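Local atomic coordinates of tryptophane-5-halogenase (PDB entry 5UAO), a protein that probably uses reduced FAD, halide and oxygen to chlorinate a tryptophan at C5 during biosynthesis of the lanthipeptide NAI-107. Residues Thr74-Tyr85 with Ser356-Gln367. Numbering follows the deposited sequence.
With FAD (flavin-adenine dinucleotide), chain E.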
loop_
_atom_site.group_PDB
_atom_site.type_symbol
_atom_site.label_atom_id
_atom_site.label_comp_id
_atom_site.label_asym_id
_atom_site.label_seq_id
_atom_site.Cartn_x
_atom_site.Cartn_y
_atom_site.Cartn_z
ATOM N N THR A 74 -6.797 23.589 2.730
ATOM C CA THR A 74 -5.875 22.468 2.833
ATOM C C THR A 74 -6.518 21.278 3.520
ATOM O O THR A 74 -7.734 21.233 3.787
ATOM C CB THR A 74 -4.544 22.876 3.570
ATOM O OG1 THR A 74 -4.818 23.230 4.934
ATOM C CG2 THR A 74 -3.980 24.102 2.971
ATOM N N VAL A 75 -5.695 20.283 3.802
ATOM C CA VAL A 75 -6.135 19.078 4.530
ATOM C C VAL A 75 -5.352 18.994 5.856
ATOM O O VAL A 75 -4.320 19.673 6.035
ATOM C CB VAL A 75 -5.927 17.781 3.699
ATOM C CG1 VAL A 75 -6.731 17.765 2.432
ATOM C CG2 VAL A 75 -4.454 17.511 3.424
ATOM N N SER A 76 -5.779 18.074 6.718
ATOM C CA SER A 76 -5.282 17.993 8.064
ATOM C C SER A 76 -3.767 17.783 8.124
ATOM O O SER A 76 -3.046 18.426 8.944
ATOM C CB SER A 76 -6.088 16.959 8.861
ATOM O OG SER A 76 -5.772 15.726 8.301
ATOM N N TYR A 77 -3.220 17.016 7.204
ATOM C CA TYR A 77 -1.762 16.776 7.159
ATOM C C TYR A 77 -0.913 18.026 7.069
ATOM O O TYR A 77 0.228 18.133 7.587
ATOM C CB TYR A 77 -1.465 15.885 5.955
ATOM C CG TYR A 77 -0.050 15.445 5.865
ATOM C CD1 TYR A 77 0.402 14.426 6.701
ATOM C CD2 TYR A 77 0.852 16.024 4.966
ATOM C CE1 TYR A 77 1.707 13.962 6.654
ATOM C CE2 TYR A 77 2.184 15.588 4.930
ATOM C CZ TYR A 77 2.601 14.558 5.793
ATOM O OH TYR A 77 3.871 14.045 5.835
ATOM N N MET A 78 -1.464 19.006 6.351
ATOM C CA MET A 78 -0.735 20.230 6.090
ATOM C C MET A 78 -0.429 20.959 7.377
ATOM O O MET A 78 0.577 21.719 7.463
ATOM C CB MET A 78 -1.506 21.142 5.148
ATOM C CG MET A 78 -0.630 22.086 4.397
ATOM S SD MET A 78 0.547 21.263 3.307
ATOM C CE MET A 78 1.576 22.627 2.801
ATOM N N VAL A 79 -1.298 20.829 8.365
ATOM C CA VAL A 79 -1.005 21.424 9.680
ATOM C C VAL A 79 0.288 20.924 10.325
ATOM O O VAL A 79 1.121 21.742 10.816
ATOM C CB VAL A 79 -2.176 21.207 10.649
ATOM C CG1 VAL A 79 -1.869 21.795 12.021
ATOM C CG2 VAL A 79 -3.454 21.855 10.062
ATOM N N MET A 80 0.492 19.604 10.307
ATOM C CA MET A 80 1.752 19.015 10.706
ATOM C C MET A 80 2.943 19.365 9.876
ATOM O O MET A 80 4.053 19.614 10.408
ATOM C CB MET A 80 1.615 17.511 10.844
ATOM C CG MET A 80 0.713 17.107 11.990
ATOM S SD MET A 80 0.750 15.324 12.261
ATOM C CE MET A 80 -0.244 14.824 10.873
ATOM N N PHE A 81 2.781 19.348 8.560
ATOM C CA PHE A 81 3.849 19.797 7.681
ATOM C C PHE A 81 4.344 21.203 7.988
ATOM O O PHE A 81 5.548 21.445 8.190
ATOM C CB PHE A 81 3.377 19.670 6.210
ATOM C CG PHE A 81 4.433 19.995 5.215
ATOM C CD1 PHE A 81 5.298 19.040 4.768
ATOM C CD2 PHE A 81 4.504 21.252 4.688
ATOM C CE1 PHE A 81 6.312 19.380 3.863
ATOM C CE2 PHE A 81 5.489 21.596 3.805
ATOM C CZ PHE A 81 6.385 20.651 3.370
ATOM N N LEU A 82 3.415 22.137 8.121
ATOM C CA LEU A 82 3.813 23.494 8.381
ATOM C C LEU A 82 4.565 23.587 9.702
ATOM O O LEU A 82 5.653 24.187 9.764
ATOM C CB LEU A 82 2.618 24.477 8.365
ATOM C CG LEU A 82 1.922 24.659 6.989
ATOM C CD1 LEU A 82 0.556 25.310 7.172
ATOM C CD2 LEU A 82 2.792 25.432 5.994
ATOM N N HIS A 83 3.973 23.054 10.766
ATOM C CA HIS A 83 4.511 23.316 12.045
ATOM C C HIS A 83 5.701 22.378 12.425
ATOM O O HIS A 83 6.656 22.846 13.082
ATOM C CB HIS A 83 3.444 23.354 13.110
ATOM C CG HIS A 83 2.371 24.391 12.874
ATOM N ND1 HIS A 83 2.649 25.722 12.653
ATOM C CD2 HIS A 83 1.027 24.253 12.750
ATOM C CE1 HIS A 83 1.509 26.370 12.412
ATOM N NE2 HIS A 83 0.507 25.503 12.499
ATOM N N HIS A 84 5.621 21.104 12.081
ATOM C CA HIS A 84 6.618 20.142 12.470
ATOM C C HIS A 84 7.730 20.128 11.429
ATOM O O HIS A 84 8.867 20.382 11.762
ATOM C CB HIS A 84 6.065 18.755 12.688
ATOM C CG HIS A 84 5.283 18.601 13.950
ATOM N ND1 HIS A 84 5.828 18.824 15.193
ATOM C CD2 HIS A 84 3.986 18.248 14.167
ATOM C CE1 HIS A 84 4.909 18.617 16.127
ATOM N NE2 HIS A 84 3.790 18.249 15.533
ATOM N N TYR A 85 7.410 19.913 10.164
ATOM C CA TYR A 85 8.438 19.723 9.177
ATOM C C TYR A 85 9.150 21.014 8.909
ATOM O O TYR A 85 10.409 21.036 8.824
ATOM C CB TYR A 85 7.845 19.209 7.885
ATOM C CG TYR A 85 8.830 18.593 6.927
ATOM C CD1 TYR A 85 9.268 17.276 7.113
ATOM C CD2 TYR A 85 9.212 19.256 5.773
ATOM C CE1 TYR A 85 10.110 16.662 6.195
ATOM C CE2 TYR A 85 10.054 18.682 4.862
ATOM C CZ TYR A 85 10.519 17.403 5.087
ATOM O OH TYR A 85 11.358 16.857 4.191
ATOM N N SER A 356 -9.163 19.935 -2.175
ATOM C CA SER A 356 -7.871 20.626 -1.881
ATOM C C SER A 356 -6.655 19.766 -1.664
ATOM O O SER A 356 -6.083 19.675 -0.592
ATOM C CB SER A 356 -7.995 21.591 -0.716
ATOM O OG SER A 356 -8.823 21.076 0.227
ATOM N N SER A 357 -6.306 19.071 -2.704
ATOM C CA SER A 357 -5.138 18.253 -2.701
ATOM C C SER A 357 -3.879 19.007 -3.156
ATOM O O SER A 357 -2.820 18.451 -3.092
ATOM C CB SER A 357 -5.373 17.120 -3.692
ATOM O OG SER A 357 -5.928 17.647 -4.861
ATOM N N GLY A 358 -3.975 20.240 -3.664
ATOM C CA GLY A 358 -2.803 20.934 -4.241
ATOM C C GLY A 358 -1.612 21.047 -3.297
ATOM O O GLY A 358 -0.509 20.567 -3.618
ATOM N N LEU A 359 -1.846 21.663 -2.141
ATOM C CA LEU A 359 -0.834 21.869 -1.100
ATOM C C LEU A 359 -0.342 20.532 -0.501
ATOM O O LEU A 359 0.849 20.352 -0.196
ATOM C CB LEU A 359 -1.332 22.794 -0.007
ATOM C CG LEU A 359 -0.895 24.285 -0.150
ATOM C CD1 LEU A 359 -0.909 24.746 -1.535
ATOM C CD2 LEU A 359 -1.704 25.279 0.653
ATOM N N LEU A 360 -1.255 19.604 -0.349
ATOM C CA LEU A 360 -0.886 18.274 0.083
ATOM C C LEU A 360 0.120 17.671 -0.829
ATOM O O LEU A 360 1.081 17.058 -0.394
ATOM C CB LEU A 360 -2.140 17.374 0.106
ATOM C CG LEU A 360 -1.933 15.869 0.351
ATOM C CD1 LEU A 360 -1.280 15.568 1.698
ATOM C CD2 LEU A 360 -3.234 15.123 0.303
ATOM N N MET A 361 -0.132 17.732 -2.133
ATOM C CA MET A 361 0.785 17.143 -3.086
ATOM C C MET A 361 2.112 17.873 -3.252
ATOM O O MET A 361 3.137 17.250 -3.663
ATOM C CB MET A 361 0.072 16.950 -4.415
ATOM C CG MET A 361 -0.945 15.828 -4.352
ATOM S SD MET A 361 -0.485 14.269 -3.482
ATOM C CE MET A 361 0.904 13.685 -4.484
ATOM N N ILE A 362 2.079 19.183 -3.024
ATOM C CA ILE A 362 3.290 19.964 -2.959
ATOM C C ILE A 362 4.070 19.407 -1.776
ATOM O O ILE A 362 5.258 19.075 -1.905
ATOM C CB ILE A 362 3.046 21.464 -2.810
ATOM C CG1 ILE A 362 2.717 22.044 -4.188
ATOM C CG2 ILE A 362 4.273 22.164 -2.219
ATOM C CD1 ILE A 362 2.025 23.380 -4.200
ATOM N N ALA A 363 3.411 19.324 -0.605
ATOM C CA ALA A 363 4.120 18.891 0.603
ATOM C C ALA A 363 4.734 17.468 0.410
ATOM O O ALA A 363 5.876 17.119 0.866
ATOM C CB ALA A 363 3.190 18.920 1.778
ATOM N N THR A 364 3.988 16.599 -0.238
ATOM C CA THR A 364 4.458 15.251 -0.489
ATOM C C THR A 364 5.666 15.244 -1.409
ATOM O O THR A 364 6.652 14.548 -1.132
ATOM C CB THR A 364 3.315 14.394 -1.178
ATOM O OG1 THR A 364 2.129 14.358 -0.353
ATOM C CG2 THR A 364 3.775 13.036 -1.427
ATOM N N ALA A 365 5.603 15.993 -2.522
ATOM C CA ALA A 365 6.749 16.144 -3.429
ATOM C C ALA A 365 7.984 16.718 -2.715
ATOM O O ALA A 365 9.113 16.244 -2.922
ATOM C CB ALA A 365 6.367 17.036 -4.627
ATOM N N VAL A 366 7.760 17.706 -1.859
ATOM C CA VAL A 366 8.856 18.278 -1.039
ATOM C C VAL A 366 9.512 17.236 -0.148
ATOM O O VAL A 366 10.752 17.185 -0.037
ATOM C CB VAL A 366 8.367 19.474 -0.246
ATOM C CG1 VAL A 366 9.397 20.004 0.745
ATOM C CG2 VAL A 366 8.041 20.625 -1.214
ATOM N N GLN A 367 8.707 16.400 0.495
ATOM C CA GLN A 367 9.307 15.379 1.391
ATOM C C GLN A 367 10.093 14.397 0.627
ATOM O O GLN A 367 11.117 13.912 1.072
ATOM C CB GLN A 367 8.254 14.656 2.261
ATOM C CG GLN A 367 7.791 15.517 3.344
ATOM C CD GLN A 367 6.789 14.806 4.197
ATOM O OE1 GLN A 367 5.556 14.985 4.050
ATOM N NE2 GLN A 367 7.297 13.942 5.034
HETATM P PA FAD E . 2.559 29.557 -9.350
HETATM O O1A FAD E . 1.805 30.099 -8.135
HETATM O O2A FAD E . 1.983 29.619 -10.777
HETATM O O5B FAD E . 4.065 30.121 -9.344
HETATM C C5B FAD E . 4.961 30.078 -10.436
HETATM C C4B FAD E . 6.173 30.910 -10.060
HETATM O O4B FAD E . 7.074 30.589 -11.124
HETATM C C3B FAD E . 6.020 32.445 -10.041
HETATM O O3B FAD E . 6.763 33.094 -8.890
HETATM C C2B FAD E . 6.632 32.881 -11.376
HETATM O O2B FAD E . 7.188 34.258 -11.406
HETATM C C1B FAD E . 7.701 31.802 -11.552
HETATM N N9A FAD E . 8.154 31.712 -12.961
HETATM C C8A FAD E . 7.443 31.218 -14.018
HETATM N N7A FAD E . 8.207 31.284 -15.144
HETATM C C5A FAD E . 9.390 31.845 -14.789
HETATM C C6A FAD E . 10.588 32.247 -15.515
HETATM N N6A FAD E . 10.671 32.025 -16.861
HETATM N N1A FAD E . 11.581 32.769 -14.810
HETATM C C2A FAD E . 11.523 32.963 -13.477
HETATM N N3A FAD E . 10.441 32.640 -12.767
HETATM C C4A FAD E . 9.372 32.093 -13.374
HETATM N N1 FAD E . -4.415 24.084 -3.786
HETATM C C2 FAD E . -4.829 23.830 -2.499
HETATM O O2 FAD E . -4.072 23.204 -1.688
HETATM N N3 FAD E . -6.043 24.249 -2.050
HETATM C C4 FAD E . -6.917 24.934 -2.815
HETATM O O4 FAD E . -8.034 25.263 -2.306
HETATM C C4X FAD E . -6.510 25.242 -4.227
HETATM N N5 FAD E . -7.326 25.870 -5.120
HETATM C C5X FAD E . -6.944 26.136 -6.391
HETATM C C6 FAD E . -7.827 26.781 -7.247
HETATM C C7 FAD E . -7.489 27.041 -8.563
HETATM C C7M FAD E . -8.406 27.759 -9.510
HETATM C C8 FAD E . -6.159 26.685 -9.052
HETATM C C8M FAD E . -5.799 26.990 -10.492
HETATM C C9 FAD E . -5.280 26.033 -8.205
HETATM C C9A FAD E . -5.600 25.709 -6.885
HETATM N N10 FAD E . -4.697 25.014 -6.007
HETATM C C10 FAD E . -5.167 24.766 -4.678
HETATM C "C1'" FAD E . -3.290 24.613 -6.315
HETATM C "C2'" FAD E . -2.429 25.734 -5.557
HETATM O "O2'" FAD E . -3.007 26.932 -6.059
HETATM C "C3'" FAD E . -0.966 26.270 -5.762
HETATM O "O3'" FAD E . -0.542 27.575 -5.218
HETATM C "C4'" FAD E . -0.860 26.794 -7.164
HETATM O "O4'" FAD E . -2.070 26.502 -7.926
HETATM C "C5'" FAD E . 0.495 26.302 -7.675
HETATM O "O5'" FAD E . 1.535 26.990 -7.042
HETATM P P FAD E . 2.908 27.046 -7.929
HETATM O O1P FAD E . 3.194 25.722 -8.496
HETATM O O2P FAD E . 3.892 27.622 -6.919
HETATM O O3P FAD E . 2.745 27.936 -9.219
#
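With CG anti to the backbone N (chi1 -174°), the Tyr77 ring swings from helix 76-85 onto helix 358-367, and Phe81 takes the same rotamer, while Gln367, extended beyond CG, reaches back to the Tyr77 hydroxyl. Tyr77 OH donates to Gln367 OE1 at 2.6 Å, in the carbonyl plane and on a lone pair, with ring and amide only 12° apart. The Gln367 methylene CG lies over one face of the Tyr85 ring, offset toward its rim, 3.7 Å from Tyr85 CZ. Were this glutamine cut back to alanine, the Tyr77 hydroxyl would probably lose its acceptor and a gap would open against the Tyr85 ring. Ala363, small enough to let a ring lie flat, sets CB 3.6 Å from the Phe81 ring centroid, a CH-pi contact; flexible Met78 bends at chi2 and lays SD 3.8 Å from Ala363 CB. In the FAD-binding part of the tryptophan halogenase fold, where helix 39-51 also touches Met78, Tyr85 and Val366, these helices, axes 45° apart, converge toward their N-terminal ends beside the flavin. There Leu359 N donates to FAD O2 at 2.7 Å, and Gly358 fits because a CB would collide with FAD N1. Thr74 CG2 packs tightly on Leu359 CD2 at 3.5 Å, the Thr74 hydroxyl is hydrogen-bonded to Tyr174 O, and branched Val75 lays CG2 against Leu360 CB.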